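Local coordinates for solute binding protein MsmE (Bacillus subtilis subsp. subtilis str. 168, PDB 4R6H), which binds melibiose, raffinose and stachyose as the solute-binding component of the MelEDC-MsmX ABC transporter that imports these sugars, at residues Q196-T208 with K369-N381. Residues are numbered along the deposited sequence; the frame is centred on the assembly and turned at random.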
ATOM      1  N   GLN A 196      -9.397  -2.879  -2.170  1.00 18.27           N
ATOM      2  CA  GLN A 196      -8.029  -3.245  -2.499  1.00 16.62           C
ATOM      3  C   GLN A 196      -7.934  -3.861  -3.916  1.00 17.45           C
ATOM      4  O   GLN A 196      -6.986  -3.606  -4.672  1.00 18.63           O
ATOM      5  CB  GLN A 196      -7.476  -4.223  -1.453  1.00 18.88           C
ATOM      6  CG  GLN A 196      -6.025  -4.551  -1.704  1.00 21.18           C
ATOM      7  CD  GLN A 196      -5.304  -5.276  -0.594  1.00 31.31           C
ATOM      8  OE1 GLN A 196      -5.828  -5.469   0.492  1.00 37.97           O
ATOM      9  NE2 GLN A 196      -4.044  -5.637  -0.864  1.00 30.45           N
ATOM     10  N   TYR A 197      -8.912  -4.715  -4.218  1.00 16.40           N
ATOM     11  CA  TYR A 197      -9.001  -5.328  -5.545  1.00 18.62           C
ATOM     12  C   TYR A 197      -9.097  -4.245  -6.632  1.00 17.41           C
ATOM     13  O   TYR A 197      -8.345  -4.235  -7.625  1.00 17.46           O
ATOM     14  CB  TYR A 197     -10.197  -6.317  -5.592  1.00 17.28           C
ATOM     15  CG  TYR A 197     -10.636  -6.644  -6.989  1.00 17.61           C
ATOM     16  CD1 TYR A 197      -9.949  -7.588  -7.765  1.00 20.56           C
ATOM     17  CD2 TYR A 197     -11.678  -5.951  -7.561  1.00 16.91           C
ATOM     18  CE1 TYR A 197     -10.334  -7.835  -9.090  1.00 20.61           C
ATOM     19  CE2 TYR A 197     -12.058  -6.175  -8.871  1.00 18.60           C
ATOM     20  CZ  TYR A 197     -11.413  -7.148  -9.611  1.00 19.49           C
ATOM     21  OH  TYR A 197     -11.797  -7.356 -10.930  1.00 20.51           O
ATOM     22  N   TYR A 198     -10.083  -3.375  -6.474  1.00 17.54           N
ATOM     23  CA  TYR A 198     -10.281  -2.318  -7.463  1.00 18.90           C
ATOM     24  C   TYR A 198      -9.061  -1.427  -7.588  1.00 18.67           C
ATOM     25  O   TYR A 198      -8.643  -1.074  -8.694  1.00 17.89           O
ATOM     26  CB  TYR A 198     -11.498  -1.491  -7.150  1.00 20.17           C
ATOM     27  CG  TYR A 198     -12.853  -2.072  -7.512  1.00 19.51           C
ATOM     28  CD1 TYR A 198     -13.208  -2.325  -8.839  1.00 20.86           C
ATOM     29  CD2 TYR A 198     -13.839  -2.244  -6.553  1.00 21.89           C
ATOM     30  CE1 TYR A 198     -14.476  -2.797  -9.178  1.00 20.68           C
ATOM     31  CE2 TYR A 198     -15.095  -2.693  -6.890  1.00 23.92           C
ATOM     32  CZ  TYR A 198     -15.423  -2.943  -8.205  1.00 22.77           C
ATOM     33  OH  TYR A 198     -16.697  -3.400  -8.486  1.00 22.59           O
ATOM     34  N   ASP A 199      -8.530  -0.991  -6.441  1.00 19.24           N
ATOM     35  CA  ASP A 199      -7.427  -0.045  -6.434  1.00 17.45           C
ATOM     36  C   ASP A 199      -6.184  -0.626  -7.101  1.00 18.64           C
ATOM     37  O   ASP A 199      -5.549   0.043  -7.960  1.00 17.89           O
ATOM     38  CB  ASP A 199      -7.150   0.386  -4.965  1.00 18.84           C
ATOM     39  CG  ASP A 199      -6.492   1.729  -4.837  1.00 30.26           C
ATOM     40  OD1 ASP A 199      -6.509   2.533  -5.751  1.00 23.50           O
ATOM     41  OD2 ASP A 199      -6.052   2.021  -3.727  1.00 34.93           O
ATOM     42  N   GLN A 200      -5.794  -1.847  -6.737  1.00 16.88           N
ATOM     43  CA  GLN A 200      -4.603  -2.428  -7.300  1.00 15.70           C
ATOM     44  C   GLN A 200      -4.759  -2.651  -8.800  1.00 17.70           C
ATOM     45  O   GLN A 200      -3.864  -2.314  -9.549  1.00 17.19           O
ATOM     46  CB  GLN A 200      -4.186  -3.758  -6.654  1.00 17.35           C
ATOM     47  CG  GLN A 200      -3.481  -3.622  -5.337  1.00 24.75           C
ATOM     48  CD  GLN A 200      -2.983  -4.938  -4.750  1.00 17.43           C
ATOM     49  OE1 GLN A 200      -3.119  -5.142  -3.559  1.00 23.34           O
ATOM     50  NE2 GLN A 200      -2.265  -5.731  -5.541  1.00 20.08           N
ATOM     51  N   PHE A 201      -5.900  -3.225  -9.216  1.00 16.55           N
ATOM     52  CA  PHE A 201      -6.039  -3.568 -10.643  1.00 17.39           C
ATOM     53  C   PHE A 201      -6.334  -2.351 -11.521  1.00 16.92           C
ATOM     54  O   PHE A 201      -6.159  -2.402 -12.735  1.00 17.32           O
ATOM     55  CB  PHE A 201      -7.012  -4.717 -10.868  1.00 17.06           C
ATOM     56  CG  PHE A 201      -6.441  -6.073 -10.566  1.00 16.59           C
ATOM     57  CD1 PHE A 201      -5.474  -6.658 -11.400  1.00 16.44           C
ATOM     58  CD2 PHE A 201      -6.869  -6.780  -9.467  1.00 18.83           C
ATOM     59  CE1 PHE A 201      -4.984  -7.919 -11.110  1.00 18.80           C
ATOM     60  CE2 PHE A 201      -6.407  -8.057  -9.191  1.00 18.78           C
ATOM     61  CZ  PHE A 201      -5.428  -8.623 -10.023  1.00 18.15           C
ATOM     62  N   ALA A 202      -6.767  -1.247 -10.928  1.00 16.73           N
ATOM     63  CA  ALA A 202      -6.940  -0.009 -11.700  1.00 16.97           C
ATOM     64  C   ALA A 202      -5.636   0.463 -12.327  1.00 17.59           C
ATOM     65  O   ALA A 202      -5.625   1.057 -13.397  1.00 17.19           O
ATOM     66  CB  ALA A 202      -7.478   1.099 -10.805  1.00 16.93           C
ATOM     67  N   THR A 203      -4.499   0.183 -11.682  1.00 17.76           N
ATOM     68  CA  THR A 203      -3.189   0.551 -12.231  1.00 17.36           C
ATOM     69  C   THR A 203      -2.836  -0.148 -13.566  1.00 17.50           C
ATOM     70  O   THR A 203      -2.621   0.572 -14.569  1.00 17.47           O
ATOM     71  CB  THR A 203      -2.097   0.431 -11.133  1.00 15.95           C
ATOM     72  OG1 THR A 203      -2.284   1.476 -10.146  1.00 18.13           O
ATOM     73  CG2 THR A 203      -0.695   0.549 -11.671  1.00 17.94           C
ATOM     74  N   PRO A 204      -2.854  -1.494 -13.629  1.00 16.69           N
ATOM     75  CA  PRO A 204      -2.615  -2.106 -14.960  1.00 15.36           C
ATOM     76  C   PRO A 204      -3.720  -1.743 -15.937  1.00 17.51           C
ATOM     77  O   PRO A 204      -3.455  -1.654 -17.154  1.00 17.83           O
ATOM     78  CB  PRO A 204      -2.614  -3.600 -14.669  1.00 18.48           C
ATOM     79  CG  PRO A 204      -3.180  -3.793 -13.298  1.00 17.67           C
ATOM     80  CD  PRO A 204      -2.881  -2.513 -12.557  1.00 18.04           C
ATOM     81  N   LEU A 205      -4.938  -1.488 -15.474  1.00 16.71           N
ATOM     82  CA  LEU A 205      -6.026  -1.191 -16.429  1.00 16.77           C
ATOM     83  C   LEU A 205      -5.846   0.175 -17.058  1.00 18.92           C
ATOM     84  O   LEU A 205      -5.997   0.304 -18.278  1.00 18.35           O
ATOM     85  CB  LEU A 205      -7.377  -1.259 -15.760  1.00 16.91           C
ATOM     86  CG  LEU A 205      -8.616  -0.942 -16.630  1.00 17.91           C
ATOM     87  CD1 LEU A 205      -8.792  -2.019 -17.652  1.00 19.14           C
ATOM     88  CD2 LEU A 205      -9.816  -0.830 -15.738  1.00 18.23           C
ATOM     89  N   LEU A 206      -5.477   1.168 -16.263  1.00 16.46           N
ATOM     90  CA  LEU A 206      -5.629   2.562 -16.648  1.00 17.98           C
ATOM     91  C   LEU A 206      -4.347   3.391 -16.674  1.00 21.00           C
ATOM     92  O   LEU A 206      -4.375   4.507 -17.166  1.00 21.02           O
ATOM     93  CB  LEU A 206      -6.670   3.280 -15.753  1.00 18.70           C
ATOM     94  CG  LEU A 206      -8.048   2.651 -15.643  1.00 19.03           C
ATOM     95  CD1 LEU A 206      -8.882   3.276 -14.555  1.00 22.88           C
ATOM     96  CD2 LEU A 206      -8.766   2.769 -16.982  1.00 19.73           C
ATOM     97  N   ILE A 207      -3.262   2.858 -16.111  1.00 17.54           N
ATOM     98  CA  ILE A 207      -2.051   3.625 -15.876  1.00 18.17           C
ATOM     99  C   ILE A 207      -0.804   3.121 -16.571  1.00 20.51           C
ATOM    100  O   ILE A 207      -0.130   3.908 -17.243  1.00 22.23           O
ATOM    101  CB  ILE A 207      -1.759   3.744 -14.354  1.00 18.11           C
ATOM    102  CG1 ILE A 207      -2.965   4.312 -13.594  1.00 21.94           C
ATOM    103  CG2 ILE A 207      -0.521   4.581 -14.113  1.00 25.18           C
ATOM    104  CD1 ILE A 207      -3.476   5.664 -14.073  1.00 22.96           C
ATOM    105  N   THR A 208      -0.464   1.835 -16.455  1.00 17.60           N
ATOM    106  CA  THR A 208       0.890   1.382 -16.801  1.00 19.16           C
ATOM    107  C   THR A 208       1.175   1.326 -18.303  1.00 20.73           C
ATOM    108  O   THR A 208       2.343   1.484 -18.703  1.00 24.18           O
ATOM    109  CB  THR A 208       1.251   0.040 -16.178  1.00 21.00           C
ATOM    110  OG1 THR A 208       0.227  -0.911 -16.435  1.00 20.82           O
ATOM    111  CG2 THR A 208       1.399   0.187 -14.662  1.00 21.99           C
ATOM    112  N   LYS A 369       8.687  -3.081 -11.810  1.00 18.74           N
ATOM    113  CA  LYS A 369       8.566  -1.695 -11.435  1.00 19.16           C
ATOM    114  C   LYS A 369       7.503  -1.486 -10.362  1.00 17.67           C
ATOM    115  O   LYS A 369       6.739  -2.430 -10.031  1.00 19.08           O
ATOM    116  CB  LYS A 369       8.299  -0.836 -12.694  1.00 23.83           C
ATOM    117  CG  LYS A 369       9.393  -0.962 -13.763  1.00 24.51           C
ATOM    118  CD  LYS A 369      10.729  -0.435 -13.313  1.00 37.56           C
ATOM    119  CE  LYS A 369      11.797  -0.644 -14.379  1.00 84.28           C
ATOM    120  NZ  LYS A 369      13.034  -1.221 -13.778  1.00 74.46           N
ATOM    121  N   VAL A 370       7.474  -0.270  -9.832  1.00 18.81           N
ATOM    122  CA  VAL A 370       6.555   0.081  -8.764  1.00 18.39           C
ATOM    123  C   VAL A 370       5.691   1.232  -9.208  1.00 20.20           C
ATOM    124  O   VAL A 370       6.195   2.211  -9.813  1.00 22.59           O
ATOM    125  CB  VAL A 370       7.294   0.454  -7.457  1.00 21.05           C
ATOM    126  CG1 VAL A 370       6.301   0.918  -6.390  1.00 25.85           C
ATOM    127  CG2 VAL A 370       8.093  -0.752  -6.974  1.00 22.13           C
ATOM    128  N   GLU A 371       4.404   1.112  -8.925  1.00 17.49           N
ATOM    129  CA  GLU A 371       3.456   2.178  -9.166  1.00 18.19           C
ATOM    130  C   GLU A 371       2.795   2.586  -7.845  1.00 19.59           C
ATOM    131  O   GLU A 371       2.432   1.722  -7.022  1.00 18.49           O
ATOM    132  CB  GLU A 371       2.355   1.735 -10.142  1.00 18.33           C
ATOM    133  CG  GLU A 371       2.760   1.905 -11.607  1.00 21.66           C
ATOM    134  CD  GLU A 371       2.687   3.363 -12.019  1.00 22.31           C
ATOM    135  OE1 GLU A 371       1.722   4.084 -11.641  1.00 22.50           O
ATOM    136  OE2 GLU A 371       3.652   3.786 -12.684  1.00 28.80           O
ATOM    137  N   PRO A 372       2.581   3.885  -7.634  1.00 19.43           N
ATOM    138  CA  PRO A 372       1.847   4.289  -6.453  1.00 18.79           C
ATOM    139  C   PRO A 372       0.409   3.811  -6.453  1.00 20.10           C
ATOM    140  O   PRO A 372      -0.188   3.570  -7.521  1.00 19.43           O
ATOM    141  CB  PRO A 372       1.901   5.836  -6.505  1.00 20.42           C
ATOM    142  CG  PRO A 372       2.089   6.132  -7.963  1.00 25.08           C
ATOM    143  CD  PRO A 372       2.936   5.025  -8.503  1.00 20.25           C
ATOM    144  N   TYR A 373      -0.208   3.710  -5.291  1.00 18.16           N
ATOM    145  CA  TYR A 373      -1.619   3.349  -5.248  0.50 19.04           C
ATOM    146  C   TYR A 373      -2.472   4.287  -6.080  1.00 17.77           C
ATOM    147  O   TYR A 373      -2.399   5.513  -5.967  1.00 19.06           O
ATOM    148  CB  TYR A 373      -2.149   3.266  -3.813  0.50 23.29           C
ATOM    149  CG  TYR A 373      -2.099   1.854  -3.291  0.50 24.30           C
ATOM    150  CD1 TYR A 373      -3.091   0.939  -3.627  0.50 25.14           C
ATOM    151  CD2 TYR A 373      -1.035   1.419  -2.531  0.50 37.46           C
ATOM    152  CE1 TYR A 373      -3.043  -0.354  -3.177  0.50 33.95           C
ATOM    153  CE2 TYR A 373      -0.972   0.120  -2.075  0.50 21.52           C
ATOM    154  CZ  TYR A 373      -1.983  -0.757  -2.400  0.50 27.63           C
ATOM    155  OH  TYR A 373      -1.941  -2.052  -1.960  0.50 29.75           O
ATOM    156  N   PHE A 374      -3.297   3.696  -6.928  1.00 18.56           N
ATOM    157  CA  PHE A 374      -4.090   4.440  -7.911  1.00 19.75           C
ATOM    158  C   PHE A 374      -4.910   5.535  -7.234  1.00 19.95           C
ATOM    159  O   PHE A 374      -4.976   6.695  -7.736  1.00 19.06           O
ATOM    160  CB  PHE A 374      -5.002   3.447  -8.648  1.00 19.42           C
ATOM    161  CG  PHE A 374      -5.952   4.063  -9.622  1.00 19.95           C
ATOM    162  CD1 PHE A 374      -5.518   4.359 -10.902  1.00 24.80           C
ATOM    163  CD2 PHE A 374      -7.267   4.261  -9.288  1.00 22.29           C
ATOM    164  CE1 PHE A 374      -6.378   4.867 -11.837  1.00 23.50           C
ATOM    165  CE2 PHE A 374      -8.151   4.793 -10.237  1.00 23.53           C
ATOM    166  CZ  PHE A 374      -7.690   5.082 -11.497  1.00 21.95           C
ATOM    167  N   ASP A 375      -5.584   5.208  -6.138  1.00 19.78           N
ATOM    168  CA  ASP A 375      -6.522   6.171  -5.574  1.00 20.12           C
ATOM    169  C   ASP A 375      -5.828   7.399  -5.009  1.00 22.15           C
ATOM    170  O   ASP A 375      -6.396   8.502  -5.032  1.00 23.35           O
ATOM    171  CB  ASP A 375      -7.436   5.537  -4.514  1.00 18.92           C
ATOM    172  CG  ASP A 375      -6.711   5.223  -3.205  1.00 26.78           C
ATOM    173  OD1 ASP A 375      -5.723   4.457  -3.201  1.00 25.35           O
ATOM    174  OD2 ASP A 375      -7.123   5.778  -2.158  1.00 35.63           O
ATOM    175  N   ARG A 376      -4.617   7.215  -4.515  1.00 21.34           N
ATOM    176  CA  ARG A 376      -3.874   8.306  -3.912  1.00 24.54           C
ATOM    177  C   ARG A 376      -3.361   9.295  -4.940  1.00 25.66           C
ATOM    178  O   ARG A 376      -3.251  10.483  -4.665  1.00 27.17           O
ATOM    179  CB  ARG A 376      -2.765   7.731  -2.985  1.00 34.22           C
ATOM    180  CG  ARG A 376      -3.359   6.840  -1.899  1.00 29.21           C
ATOM    181  CD  ARG A 376      -2.387   6.494  -0.762  1.00 37.30           C
ATOM    182  NE  ARG A 376      -2.702   5.174  -0.189  1.00 38.69           N
ATOM    183  CZ  ARG A 376      -2.000   4.556   0.765  1.00 40.46           C
ATOM    184  NH1 ARG A 376      -0.940   5.134   1.309  1.00 35.72           N
ATOM    185  NH2 ARG A 376      -2.360   3.335   1.176  1.00 37.98           N
ATOM    186  N   LEU A 377      -3.109   8.855  -6.155  1.00 22.92           N
ATOM    187  CA  LEU A 377      -2.620   9.748  -7.155  1.00 22.39           C
ATOM    188  C   LEU A 377      -3.677  10.251  -8.138  1.00 31.97           C
ATOM    189  O   LEU A 377      -3.562  11.364  -8.626  1.00 31.13           O
ATOM    190  CB  LEU A 377      -1.431   9.066  -7.867  1.00 26.98           C
ATOM    191  CG  LEU A 377      -0.375   9.942  -8.552  1.00 42.82           C
ATOM    192  CD1 LEU A 377       0.357  10.787  -7.520  1.00 62.28           C
ATOM    193  CD2 LEU A 377       0.617   9.108  -9.340  1.00 36.83           C
ATOM    194  N   TYR A 378      -4.711   9.441  -8.420  1.00 22.45           N
ATOM    195  CA  TYR A 378      -5.603   9.671  -9.563  1.00 21.59           C
ATOM    196  C   TYR A 378      -7.058   9.963  -9.223  1.00 29.45           C
ATOM    197  O   TYR A 378      -7.800  10.384 -10.106  1.00 29.07           O
ATOM    198  CB  TYR A 378      -5.486   8.493 -10.546  1.00 21.91           C
ATOM    199  CG  TYR A 378      -4.118   8.408 -11.153  1.00 20.90           C
ATOM    200  CD1 TYR A 378      -3.713   9.367 -12.078  1.00 26.35           C
ATOM    201  CD2 TYR A 378      -3.203   7.428 -10.800  1.00 20.61           C
ATOM    202  CE1 TYR A 378      -2.445   9.357 -12.628  1.00 26.54           C
ATOM    203  CE2 TYR A 378      -1.941   7.388 -11.342  1.00 22.19           C
ATOM    204  CZ  TYR A 378      -1.542   8.368 -12.249  1.00 26.84           C
ATOM    205  OH  TYR A 378      -0.281   8.345 -12.819  1.00 25.53           O
ATOM    206  N   LEU A 379      -7.472   9.762  -7.959  1.00 20.92           N
ATOM    207  CA  LEU A 379      -8.829   9.929  -7.524  1.00 22.87           C
ATOM    208  C   LEU A 379      -8.901  10.961  -6.404  1.00 22.72           C
ATOM    209  O   LEU A 379      -7.959  11.079  -5.586  1.00 24.16           O
ATOM    210  CB  LEU A 379      -9.403   8.593  -7.017  1.00 22.92           C
ATOM    211  CG  LEU A 379      -9.498   7.485  -8.068  1.00 20.27           C
ATOM    212  CD1 LEU A 379     -10.127   6.267  -7.503  1.00 20.18           C
ATOM    213  CD2 LEU A 379     -10.236   7.943  -9.333  1.00 21.88           C
ATOM    214  N   PRO A 380     -10.021  11.676  -6.341  1.00 23.38           N
ATOM    215  CA  PRO A 380     -10.187  12.586  -5.205  1.00 29.41           C
ATOM    216  C   PRO A 380     -10.300  11.830  -3.887  1.00 29.65           C
ATOM    217  O   PRO A 380     -10.767  10.686  -3.824  1.00 24.93           O
ATOM    218  CB  PRO A 380     -11.499  13.296  -5.523  1.00 24.90           C
ATOM    219  CG  PRO A 380     -12.246  12.377  -6.432  1.00 30.10           C
ATOM    220  CD  PRO A 380     -11.194  11.673  -7.232  1.00 25.38           C
ATOM    221  N   ASN A 381      -9.855  12.483  -2.821  1.00 30.49           N
ATOM    222  CA  ASN A 381      -9.927  11.905  -1.512  1.00 28.01           C
ATOM    223  C   ASN A 381     -11.357  11.535  -1.175  1.00 26.59           C
ATOM    224  O   ASN A 381     -12.284  12.326  -1.399  1.00 30.55           O
ATOM    225  CB  ASN A 381      -9.376  12.925  -0.496  1.00 37.03           C
ATOM    226  CG  ASN A 381      -9.208  12.347   0.891  1.00 49.46           C
ATOM    227  OD1 ASN A 381      -8.937  11.159   1.069  1.00 41.91           O
ATOM    228  ND2 ASN A 381      -9.340  13.204   1.888  1.00 39.17           N
TER
HETATM  229  O   HOH W   1      -3.052   0.948  -7.503  1.00 19.40           O
HETATM  230  O   HOH W   2      -0.815   3.772 -10.279  1.00 19.56           O
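Gln196 and Gln200 come near Tyr373, the N-cap residue of helix 374-378, whose ring was modelled in two positions; in one of them Gln200 CG lies obliquely against the ring and the tyrosine hydroxyl bonds to Asp143. Gln196 NE2, bonded to the carbonyl O of Gln270, also gives a straight bond to Gln200 OE1. Asp199 reaches the first turn of helix 374-378, its side chain crossing that of Asp375 at about a right angle. Its OD1 takes the backbone N-H of Asp375 on the syn lone pair, 2.9 Å from that N though well off straight (133°), while its OD2 lies just 2.5 Å from Asp375 OD1, so one of the two acids probably carries a proton. Three residues after Asp199, Ala202 sets its CB squarely over the Phe374 ring, 3.5 Å from the centroid. CG of Phe374 is anti to the backbone N (chi1 176°), which sends the ring in among Asp199, Ala202, Thr203 and Leu206 as a knob into a hole. Thr203 OG1 joins two waters: one bridges Asp199 O to Phe374 N, the other reaches Glu371 OE1 and Pro372 O. Ile207 follows, its CG1 at the edge of Phe374 and its CD1 over the face of Tyr378, 3.7 Å from the centroid. With an alanine at Phe374, Ala202 CB, Leu206 CD1 and Ile207 CG1 would probably lose the ring they pack on and a gap would open between the helices. Segments 196-206 and 374-378 lie at 62°, their axes 9.6 Å apart at closest. This buried contact joins helix 192-206 to strand 370-372, beside strand 303-306 in the mixed sheet of the solute-binding fold, and to the helix after it; helix 215-220 covers Ile207 and Phe374, and Trp384 of helix 383-395 touches both aspartates.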